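Local coordinates for pyoverdine biosynthesis protein PvcB (Pseudomonas aeruginosa, PDB 4YLM) that catalyses the iron- and 2-oxoglutarate-dependent oxidation of tyrosine isonitrile in the pathway to paerucumarin, at residues Pro44-Trp47 with Leu48-Leu51; Ala64-Asp68 with Ala69-Thr73; Thr73-Cys76 with His77-Glu81; Glu222-Gly225 with Glu226-Ser230; His244-Arg247 with Ser248-Val252. All blocks are in the same frame, centred on the assembly; numbering follows the deposited sequence.

Interaction 1 (Pro44-Trp47 with Leu48-Leu51); sequences PAQW and LKGL
Trp47 meets Leu48 and Leu51 along the first turns of helix 45-55, and its side chain can be followed outward atom by atom. CB sits beside the following peptide nitrogen, that of Leu48, as the chain link dictates. With CG anti to the backbone N (chi1 176°), the indole runs beside the carbonyl carbon and its six-membered ring reaches the residues one and four places on. CE3 and CZ3 brush Leu48 CD2, the latter at 3.9 Å. Farther out, Leu51 CD1 sits over one face, 3.5 Å from the centroid of the six-membered ring, as a CH-pi contact; Trp47 CZ2 is 3.4 Å from that methyl. At the five-membered end, NE1 donates to Asp9 of a second subunit, so one flat group serves both the helix and the subunit interface.

Helix 45-55 is the crossover of a beta-alpha-beta unit between the parallel strands 29-33 and 57-60, and Leu48 and Leu51 also rest on both strands. Pro44 occupies the N-cap, its O accepting from Leu48 N at 3.1 Å; the next rung joins Lys49 N to Ala45 O at 2.9 Å, and two more, from Gly50 N to Gln46 O and from Leu51 N to Trp47 O, continue the helical pattern.

On another flank Gln46 and Lys49 come together through water. Gln46 OE1 stands 4.0 Å from Lys49 NZ, and a water donates to the amide oxygen while accepting from the ammonium at 3.1 Å. That ammonium is also bonded to Phe79 O and engages the Phe79 ring in a cation-pi contact.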
# COMPACT_ATOMS: atom_id res chain seq x y z
N PRO A 44 5.54 7.56 -0.77
CA PRO A 44 6.07 6.21 -0.56
C PRO A 44 6.15 5.42 -1.87
O PRO A 44 5.15 5.30 -2.57
CB PRO A 44 5.03 5.55 0.37
CG PRO A 44 3.90 6.53 0.54
CD PRO A 44 4.13 7.69 -0.40
N ALA A 45 7.33 4.89 -2.17
CA ALA A 45 7.56 4.10 -3.38
C ALA A 45 6.61 2.91 -3.52
O ALA A 45 6.21 2.56 -4.63
CB ALA A 45 9.02 3.63 -3.46
N GLN A 46 6.25 2.28 -2.39
CA GLN A 46 5.36 1.12 -2.45
C GLN A 46 3.99 1.53 -2.99
O GLN A 46 3.35 0.80 -3.75
CB GLN A 46 5.20 0.46 -1.07
CG GLN A 46 4.47 -0.89 -1.08
CD GLN A 46 5.13 -1.92 -2.00
OE1 GLN A 46 6.36 -2.06 -2.01
NE2 GLN A 46 4.32 -2.62 -2.79
N TRP A 47 3.52 2.70 -2.56
CA TRP A 47 2.25 3.23 -3.03
C TRP A 47 2.33 3.58 -4.54
O TRP A 47 1.41 3.26 -5.30
CB TRP A 47 1.89 4.46 -2.21
CG TRP A 47 0.65 5.16 -2.63
CD1 TRP A 47 -0.64 4.74 -2.46
CD2 TRP A 47 0.58 6.45 -3.24
NE1 TRP A 47 -1.50 5.69 -2.94
CE2 TRP A 47 -0.78 6.74 -3.43
CE3 TRP A 47 1.53 7.39 -3.64
CZ2 TRP A 47 -1.22 7.94 -4.01
CZ3 TRP A 47 1.10 8.59 -4.22
CH2 TRP A 47 -0.27 8.84 -4.40
N LEU A 48 3.40 4.23 -4.95
CA LEU A 48 3.59 4.58 -6.35
C LEU A 48 3.59 3.33 -7.22
O LEU A 48 3.03 3.32 -8.30
CB LEU A 48 4.89 5.35 -6.56
CG LEU A 48 4.90 6.78 -6.03
CD1 LEU A 48 6.31 7.39 -6.16
CD2 LEU A 48 3.85 7.60 -6.78
N LYS A 49 4.24 2.28 -6.74
CA LYS A 49 4.33 1.02 -7.48
C LYS A 49 2.93 0.40 -7.69
O LYS A 49 2.63 -0.12 -8.77
CB LYS A 49 5.21 0.04 -6.70
CG LYS A 49 6.14 -0.79 -7.54
CD LYS A 49 7.01 -1.72 -6.69
CE LYS A 49 7.98 -0.94 -5.80
NZ LYS A 49 8.91 -1.89 -5.11
N GLY A 50 2.10 0.45 -6.65
CA GLY A 50 0.71 0.03 -6.76
C GLY A 50 -0.04 0.81 -7.84
O GLY A 50 -0.72 0.21 -8.68
N LEU A 51 0.07 2.13 -7.82
CA LEU A 51 -0.58 2.97 -8.83
C LEU A 51 -0.05 2.69 -10.24
O LEU A 51 -0.82 2.65 -11.19
CB LEU A 51 -0.41 4.46 -8.51
CG LEU A 51 -1.04 4.98 -7.20
CD1 LEU A 51 -0.65 6.44 -6.96
CD2 LEU A 51 -2.56 4.78 -7.20
O HOH W 1 8.48 -0.72 -2.31

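Interaction 2 (Ala64-Asp68 with Ala69-Thr73); sequences AAFAD and AESLT
The backbone passes from an extended approach at Phe66 into helix 69-79 at Asp68, whose O accepts from Leu72 N at 3.2 Å, with an N-H...O angle of 173°. The same residue supplies a side-chain cap: Asp68 OD1 takes the N-H of Ser71, 2.9 Å away, which meets the oxygen nearly along its C-O axis. The torsion responsible is chi1 of 53°, which sets CG between the backbone N and the carbonyl carbon and folds the carboxylate back over the opening turn.

This is a classic Asp N-cap, in which an acidic side chain serves an amide that has no preceding turn to supply a carbonyl; the negative charge at the amino end of the helix is probably favoured by its dipole. Glu70 curls toward the cap as well, bringing OE1 to 3.5 Å from Asp68 OD1 with the two carboxylate planes 78° apart, a proximity of like charges that probably costs some energy.

Inward of the cap, the Phe66 side chain crosses that of Leu72 at about a right angle. Leu72 CA stands over one ring face, 4.1 Å from the centroid, in a CH-pi contact displaced toward the rim, and Leu72 CD1 reaches Phe66 CE2 at 3.8 Å. Ser71 OG comes in at the ring edge, near its plane, 3.5 Å from Phe66 CD1; its hydrogen bond goes to Glu191 of the third subunit. One turn along, Thr73 OG1 and Thr73 N both donate to Ala69 O, approaching from opposite faces of its carbonyl plane.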
# COMPACT_ATOMS: atom_id res chain seq x y z
N ALA A 64 9.88 18.92 -6.86
CA ALA A 64 11.33 19.08 -6.88
C ALA A 64 11.83 17.67 -7.12
O ALA A 64 11.27 16.71 -6.57
CB ALA A 64 11.85 19.61 -5.54
N ALA A 65 12.86 17.52 -7.92
CA ALA A 65 13.38 16.19 -8.20
C ALA A 65 14.90 16.10 -7.97
O ALA A 65 15.46 16.83 -7.15
CB ALA A 65 12.98 15.72 -9.62
N PHE A 66 15.56 15.21 -8.69
CA PHE A 66 16.91 14.79 -8.32
C PHE A 66 18.00 15.71 -8.85
O PHE A 66 18.01 16.08 -10.02
CB PHE A 66 17.11 13.34 -8.74
CG PHE A 66 16.02 12.43 -8.25
CD1 PHE A 66 16.08 11.88 -6.97
CD2 PHE A 66 14.90 12.18 -9.03
CE1 PHE A 66 15.06 11.06 -6.50
CE2 PHE A 66 13.88 11.36 -8.57
CZ PHE A 66 13.95 10.80 -7.30
N ALA A 67 18.93 16.07 -7.97
CA ALA A 67 19.99 17.01 -8.32
C ALA A 67 20.97 16.43 -9.33
O ALA A 67 21.61 17.18 -10.07
CB ALA A 67 20.73 17.48 -7.05
N ASP A 68 21.10 15.11 -9.35
CA ASP A 68 22.06 14.47 -10.25
C ASP A 68 21.74 12.99 -10.44
O ASP A 68 20.81 12.47 -9.82
CB ASP A 68 23.51 14.69 -9.77
CG ASP A 68 23.71 14.29 -8.31
OD1 ASP A 68 23.13 13.28 -7.86
OD2 ASP A 68 24.47 14.99 -7.60
N ALA A 69 22.50 12.30 -11.29
CA ALA A 69 22.22 10.90 -11.62
C ALA A 69 22.44 9.98 -10.42
O ALA A 69 21.80 8.93 -10.30
CB ALA A 69 23.08 10.43 -12.77
N GLU A 70 23.35 10.39 -9.54
CA GLU A 70 23.67 9.64 -8.34
C GLU A 70 22.48 9.64 -7.38
O GLU A 70 22.13 8.61 -6.80
CB GLU A 70 24.91 10.24 -7.66
CG GLU A 70 26.24 10.02 -8.40
CD GLU A 70 26.50 10.99 -9.58
OE1 GLU A 70 25.65 11.84 -9.90
OE2 GLU A 70 27.59 10.88 -10.19
N SER A 71 21.86 10.81 -7.20
CA SER A 71 20.69 10.94 -6.35
C SER A 71 19.53 10.10 -6.90
O SER A 71 18.89 9.34 -6.16
CB SER A 71 20.27 12.41 -6.24
OG SER A 71 19.15 12.56 -5.38
N LEU A 72 19.28 10.20 -8.20
CA LEU A 72 18.26 9.36 -8.83
C LEU A 72 18.54 7.89 -8.58
O LEU A 72 17.65 7.14 -8.26
CB LEU A 72 18.17 9.64 -10.34
CG LEU A 72 17.24 8.76 -11.19
CD1 LEU A 72 15.79 8.84 -10.71
CD2 LEU A 72 17.35 9.17 -12.66
N THR A 73 19.80 7.49 -8.71
CA THR A 73 20.16 6.09 -8.53
C THR A 73 19.86 5.60 -7.11
O THR A 73 19.26 4.53 -6.93
CB THR A 73 21.65 5.87 -8.87
OG1 THR A 73 21.87 6.18 -10.25
CG2 THR A 73 22.07 4.44 -8.63

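Interaction 3 (Thr73-Cys76 with His77-Glu81); sequences TRYC and HDFGE
Tyr75 O takes the N-H of Phe79 at 2.9 Å, and Thr73 O takes that of His77 at 3.0 Å; both are i to i+4 bonds of the closing turns of helix 69-79. The next rung links Asp78 N to Arg74 O, with a second, weak bond from the same amide to Tyr75 O. The ladder finishes with Gly80 N donating to Cys76 O at 3.1 Å, Gly80 being the first residue to leave helical backbone angles before the chain enters strand 82-83.

Arg74 reaches outward to the third subunit, its NE forming a salt bridge with Glu191 there.

Packing follows the helical spacing. Thr73 and His77 lie side by side and point the same way; CG2, anti to the backbone N of Thr73, is the methyl that comes within 3.5 Å of His77 NE2. On the buried flank Tyr75 and Phe79 each have CG anti to the backbone N (chi1 170° and -178°), and the two side chains cross at a slant, Tyr75 meeting Phe79 CD1 with its outer end, while Cys76 packs on Val277 of strand 272-286. The phenol oxygen Tyr75 OH comes to the edge of the Phe79 ring, near its plane, 3.7 Å from CD1.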
# COMPACT_ATOMS: atom_id res chain seq x y z
N THR A 73 19.80 7.49 -8.71
CA THR A 73 20.16 6.09 -8.53
C THR A 73 19.86 5.60 -7.11
O THR A 73 19.26 4.53 -6.93
CB THR A 73 21.65 5.87 -8.87
OG1 THR A 73 21.87 6.18 -10.25
CG2 THR A 73 22.07 4.44 -8.63
N ARG A 74 20.27 6.36 -6.10
CA ARG A 74 20.00 5.97 -4.72
C ARG A 74 18.49 5.86 -4.47
O ARG A 74 18.01 4.92 -3.83
CB ARG A 74 20.64 6.95 -3.73
CG ARG A 74 22.18 6.91 -3.72
CD ARG A 74 22.76 7.76 -2.59
NE ARG A 74 22.42 9.18 -2.72
CZ ARG A 74 23.16 10.07 -3.36
NH1 ARG A 74 24.30 9.70 -3.93
NH2 ARG A 74 22.77 11.34 -3.43
N TYR A 75 17.73 6.82 -5.00
CA TYR A 75 16.28 6.77 -4.89
C TYR A 75 15.74 5.48 -5.48
O TYR A 75 14.88 4.83 -4.88
CB TYR A 75 15.61 7.96 -5.56
CG TYR A 75 14.11 7.78 -5.66
CD1 TYR A 75 13.28 8.14 -4.60
CD2 TYR A 75 13.52 7.24 -6.80
CE1 TYR A 75 11.91 7.98 -4.68
CE2 TYR A 75 12.15 7.07 -6.88
CZ TYR A 75 11.35 7.44 -5.81
OH TYR A 75 9.98 7.27 -5.88
N CYS A 76 16.23 5.12 -6.67
CA CYS A 76 15.71 3.93 -7.35
C CYS A 76 16.06 2.64 -6.63
O CYS A 76 15.29 1.68 -6.68
CB CYS A 76 16.15 3.87 -8.81
SG CYS A 76 15.33 5.10 -9.85
N HIS A 77 17.22 2.62 -5.96
CA HIS A 77 17.60 1.45 -5.16
C HIS A 77 16.65 1.28 -3.97
O HIS A 77 16.43 0.15 -3.51
CB HIS A 77 19.06 1.55 -4.67
CG HIS A 77 20.08 1.26 -5.72
ND1 HIS A 77 20.13 0.06 -6.40
CD2 HIS A 77 21.11 2.00 -6.20
CE1 HIS A 77 21.14 0.08 -7.26
NE2 HIS A 77 21.75 1.25 -7.16
N ASP A 78 16.11 2.38 -3.45
CA ASP A 78 15.10 2.29 -2.39
C ASP A 78 13.75 1.89 -2.99
O ASP A 78 12.98 1.15 -2.38
CB ASP A 78 14.93 3.63 -1.65
CG ASP A 78 14.05 3.50 -0.41
OD1 ASP A 78 14.39 2.67 0.46
OD2 ASP A 78 13.01 4.19 -0.31
N PHE A 79 13.47 2.41 -4.18
CA PHE A 79 12.20 2.16 -4.87
C PHE A 79 11.94 0.66 -5.13
O PHE A 79 10.82 0.16 -4.94
CB PHE A 79 12.20 2.93 -6.19
CG PHE A 79 10.93 2.79 -6.98
CD1 PHE A 79 9.92 3.74 -6.87
CD2 PHE A 79 10.75 1.72 -7.83
CE1 PHE A 79 8.75 3.61 -7.61
CE2 PHE A 79 9.58 1.58 -8.58
CZ PHE A 79 8.58 2.53 -8.46
N GLY A 80 12.96 -0.04 -5.60
CA GLY A 80 12.84 -1.46 -5.88
C GLY A 80 14.19 -2.06 -6.22
O GLY A 80 15.21 -1.46 -5.90
N GLU A 81 14.21 -3.23 -6.85
CA GLU A 81 15.48 -3.82 -7.29
C GLU A 81 15.89 -3.27 -8.65
O GLU A 81 15.29 -3.61 -9.67
CB GLU A 81 15.37 -5.35 -7.35
CG GLU A 81 16.70 -6.05 -7.60
CD GLU A 81 16.54 -7.53 -7.98
OE1 GLU A 81 17.55 -8.15 -8.36
OE2 GLU A 81 15.41 -8.06 -7.91

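Interaction 4 (Glu222-Gly225 with Glu226-Ser230)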
# COMPACT_ATOMS: atom_id res chain seq x y z
N GLU A 222 -0.78 -13.64 -46.68
CA GLU A 222 -1.71 -12.65 -47.21
C GLU A 222 -2.37 -11.85 -46.09
O GLU A 222 -2.96 -10.80 -46.33
CB GLU A 222 -2.79 -13.32 -48.07
CG GLU A 222 -2.25 -14.08 -49.27
CD GLU A 222 -1.81 -15.49 -48.93
OE1 GLU A 222 -0.93 -16.02 -49.65
OE2 GLU A 222 -2.35 -16.07 -47.96
N GLN A 223 -2.27 -12.36 -44.86
CA GLN A 223 -2.91 -11.70 -43.72
C GLN A 223 -1.97 -10.80 -42.92
O GLN A 223 -2.42 -10.09 -42.01
CB GLN A 223 -3.55 -12.74 -42.80
CG GLN A 223 -4.86 -13.27 -43.32
CD GLN A 223 -5.33 -14.46 -42.53
OE1 GLN A 223 -4.54 -15.32 -42.16
NE2 GLN A 223 -6.63 -14.51 -42.24
N ARG A 224 -0.68 -10.81 -43.25
CA ARG A 224 0.29 -9.95 -42.58
C ARG A 224 -0.16 -8.49 -42.61
O ARG A 224 -0.14 -7.80 -41.59
CB ARG A 224 1.67 -10.06 -43.24
CG ARG A 224 2.67 -9.02 -42.73
CD ARG A 224 3.88 -8.91 -43.65
NE ARG A 224 4.85 -7.94 -43.15
CZ ARG A 224 5.84 -8.25 -42.31
NH1 ARG A 224 5.98 -9.50 -41.88
NH2 ARG A 224 6.68 -7.31 -41.90
N GLY A 225 -0.54 -8.02 -43.79
CA GLY A 225 -0.95 -6.64 -43.96
C GLY A 225 -2.09 -6.25 -43.04
O GLY A 225 -2.12 -5.14 -42.52
N GLU A 226 -3.03 -7.17 -42.82
CA GLU A 226 -4.20 -6.88 -42.01
C GLU A 226 -3.89 -6.95 -40.51
O GLU A 226 -4.50 -6.24 -39.71
CB GLU A 226 -5.36 -7.81 -42.36
CG GLU A 226 -6.65 -7.47 -41.61
CD GLU A 226 -6.98 -5.98 -41.64
OE1 GLU A 226 -6.75 -5.33 -42.69
OE2 GLU A 226 -7.47 -5.46 -40.62
N LEU A 227 -2.98 -7.84 -40.14
CA LEU A 227 -2.54 -7.93 -38.76
C LEU A 227 -1.96 -6.58 -38.36
O LEU A 227 -2.38 -5.98 -37.37
CB LEU A 227 -1.48 -9.02 -38.60
CG LEU A 227 -0.84 -9.16 -37.21
CD1 LEU A 227 -1.89 -9.58 -36.18
CD2 LEU A 227 0.32 -10.15 -37.23
N LEU A 228 -1.01 -6.10 -39.16
CA LEU A 228 -0.32 -4.85 -38.86
C LEU A 228 -1.27 -3.65 -38.83
O LEU A 228 -1.15 -2.79 -37.96
CB LEU A 228 0.81 -4.58 -39.85
CG LEU A 228 1.96 -5.60 -39.87
CD1 LEU A 228 3.10 -5.06 -40.74
CD2 LEU A 228 2.44 -5.91 -38.46
N ALA A 229 -2.19 -3.60 -39.78
CA ALA A 229 -3.11 -2.47 -39.88
C ALA A 229 -4.03 -2.40 -38.66
O ALA A 229 -4.30 -1.33 -38.15
CB ALA A 229 -3.93 -2.57 -41.16
N SER A 230 -4.51 -3.56 -38.24
CA SER A 230 -5.49 -3.64 -37.17
C SER A 230 -4.81 -3.39 -35.82
O SER A 230 -5.36 -2.70 -34.98
CB SER A 230 -6.18 -5.00 -37.18
OG SER A 230 -5.24 -6.04 -36.95
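Backbone bonds running from the amides of Glu226-Ala229 back to Gln223-Gly225 build the opening turns of helix 224-235. Gln223 O is shared by two amides, Leu227 N at 3.0 Å and, by a weak and bent bond, Glu226 N. The following rung, Leu228 N to Arg224 O at 3.1 Å, is nearly straight, with an angle of 174° at the hydrogen, and Ala229 N to Gly225 O continues the pattern.

Side chains add little direct contact across these turns. Arg224 and Leu228, four places apart, make the one side-chain pair within touching range: Arg224 NE is 4.1 Å from Leu228 CD1. The arginine reaches that far because its chain is extended from CG to NE, and it carries on to Phe214, whose O receives a hydrogen bond from NH1. Leu228 instead has CG beside its own backbone N (chi1 -62°), which lays CG 3.5 Å from Arg224 O. Leu227 CB is likewise 3.5 Å from Arg224 O, and Ala229 CB lies 3.4 Å from Gly225 O. Gln223 turns its amide back along the chain, where OE1 accepts from Ala220 N.

The helix lies at the surface with its leucines turned inward. Leu227 fits against Trp161 of helix 155-163 and Tyr216 of strand 215-217, Leu228 rests on that same tyrosine, and Gln223 and Glu226 both touch Leu160; Ser230 OG is hydrogen-bonded to the Trp161 indole nitrogen.

Interaction 5 (His244-Arg247 with Ser248-Val252); sequences HRWR and SDDLV
Asp250 OD2 is gripped by His244 NE2 and by Arg247 N, each at 2.9 Å, the two donors arriving from opposite faces of the carboxylate plane. The histidine bond lies near the plane of the imidazole but rises 37° out of that of the carboxylate. The peptide N-H stands more steeply above the carboxylate and makes the straighter bond, with an angle of 163° at the hydrogen. A salt bridge from Arg61 NH2 adds a third partner to this oxygen of a buried residue, which probably favours the charged form of the aspartate. At the far side of the imidazole, His244 ND1 is bonded to Tyr242 OH, fixing the ring's rotation from both nitrogens.

The chain reverses here through a type II beta turn from Arg247 to Asp250, closed by Asp250 N donating to Arg247 O at 3.0 Å. It lies in the loop that connects strand 241-244 with strand 251-255, the latter lying between strands 57-60 and 120-131 in the sheet of this TauD-family oxygenase.

The imidazole presents its edge to a face of the Trp246 indole: CD2 of His244 stands 3.3 Å above that plane, over its centre. With CG beside the backbone N (chi1 -65°), the indole extends to Val252, whose CG2 touches Trp246 CZ3 at 3.5 Å and CH2 at 3.7 Å, the two side chains crossing at about a right angle. The indole nitrogen is bonded to Thr141 OG1, and the Trp246 side chain is about 9 Å from that of His261, assigned as an iron ligand.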
# COMPACT_ATOMS: atom_id res chain seq x y z
N HIS A 244 3.69 11.87 -24.76
CA HIS A 244 4.15 12.74 -23.68
C HIS A 244 5.07 13.87 -24.11
O HIS A 244 6.14 13.62 -24.69
CB HIS A 244 4.86 11.94 -22.58
CG HIS A 244 5.15 12.76 -21.36
ND1 HIS A 244 4.16 13.36 -20.62
CD2 HIS A 244 6.33 13.12 -20.78
CE1 HIS A 244 4.71 14.04 -19.62
NE2 HIS A 244 6.02 13.90 -19.70
N ARG A 245 4.68 15.09 -23.78
CA ARG A 245 5.52 16.27 -23.96
C ARG A 245 6.29 16.52 -22.67
O ARG A 245 5.71 16.94 -21.67
CB ARG A 245 4.63 17.47 -24.28
CG ARG A 245 5.35 18.81 -24.43
CD ARG A 245 5.92 18.98 -25.83
NE ARG A 245 4.88 18.91 -26.85
CZ ARG A 245 5.11 18.65 -28.14
NH1 ARG A 245 6.35 18.43 -28.56
NH2 ARG A 245 4.10 18.60 -29.00
N TRP A 246 7.59 16.27 -22.67
CA TRP A 246 8.40 16.39 -21.46
C TRP A 246 8.51 17.81 -20.90
O TRP A 246 8.66 18.77 -21.65
CB TRP A 246 9.81 15.85 -21.71
CG TRP A 246 9.82 14.39 -21.99
CD1 TRP A 246 9.92 13.78 -23.21
CD2 TRP A 246 9.72 13.33 -21.03
NE1 TRP A 246 9.90 12.41 -23.07
CE2 TRP A 246 9.77 12.12 -21.73
CE3 TRP A 246 9.59 13.30 -19.64
CZ2 TRP A 246 9.70 10.88 -21.09
CZ3 TRP A 246 9.52 12.07 -19.00
CH2 TRP A 246 9.57 10.88 -19.73
N ARG A 247 8.45 17.93 -19.57
CA ARG A 247 8.79 19.18 -18.90
C ARG A 247 9.86 18.90 -17.87
O ARG A 247 9.92 17.81 -17.28
CB ARG A 247 7.58 19.81 -18.22
CG ARG A 247 6.36 19.93 -19.13
CD ARG A 247 5.92 21.38 -19.25
NE ARG A 247 4.48 21.54 -19.07
CZ ARG A 247 3.58 21.49 -20.06
NH1 ARG A 247 3.98 21.27 -21.31
NH2 ARG A 247 2.29 21.65 -19.79
N SER A 248 10.70 19.91 -17.63
CA SER A 248 11.78 19.80 -16.65
C SER A 248 11.30 19.25 -15.30
O SER A 248 10.34 19.76 -14.71
CB SER A 248 12.45 21.17 -16.47
OG SER A 248 13.01 21.62 -17.70
N ASP A 249 11.98 18.20 -14.85
CA ASP A 249 11.72 17.57 -13.55
C ASP A 249 10.48 16.68 -13.50
O ASP A 249 10.09 16.22 -12.43
CB ASP A 249 11.73 18.59 -12.42
CG ASP A 249 13.15 18.99 -12.01
OD1 ASP A 249 14.09 18.15 -12.10
OD2 ASP A 249 13.33 20.15 -11.60
N ASP A 250 9.86 16.42 -14.65
CA ASP A 250 8.87 15.36 -14.73
C ASP A 250 9.53 14.09 -14.22
O ASP A 250 10.70 13.82 -14.49
CB ASP A 250 8.47 15.06 -16.18
CG ASP A 250 7.42 16.01 -16.72
OD1 ASP A 250 6.89 16.83 -15.94
OD2 ASP A 250 7.13 15.92 -17.94
N LEU A 251 8.76 13.28 -13.49
CA LEU A 251 9.20 11.92 -13.20
C LEU A 251 8.10 11.02 -13.73
O LEU A 251 6.94 11.17 -13.34
CB LEU A 251 9.41 11.71 -11.70
CG LEU A 251 10.00 10.32 -11.34
CD1 LEU A 251 11.49 10.29 -11.68
CD2 LEU A 251 9.79 9.99 -9.88
N VAL A 252 8.45 10.11 -14.63
CA VAL A 252 7.48 9.24 -15.25
C VAL A 252 7.83 7.80 -14.89
O VAL A 252 8.99 7.39 -14.94
CB VAL A 252 7.45 9.42 -16.79
CG1 VAL A 252 6.69 8.28 -17.48
CG2 VAL A 252 6.86 10.79 -17.15

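Along the chain the five contacts run in numerical order, and four gather at one end of the fold. Interactions 2 and 3 share Thr73 and helix 69-79, one at its start and the other at its close, with centres 11 Å apart. Interaction 1, on the crossover helix 45-55, packs against interaction 3, their centres 13 Å apart. Interaction 5 touches interaction 2 through Ala65 with Asp249 and Phe66 with Leu251, bringing the loop before helix 69-79 against the turn and first residues of strand 251-255. Interaction 4 stands across the chain's centre, its centre 35 to 44 Å from those of the others. Interactions 1, 2 and 3 also reach neighbouring subunits, joining local helix geometry to the trimeric assembly.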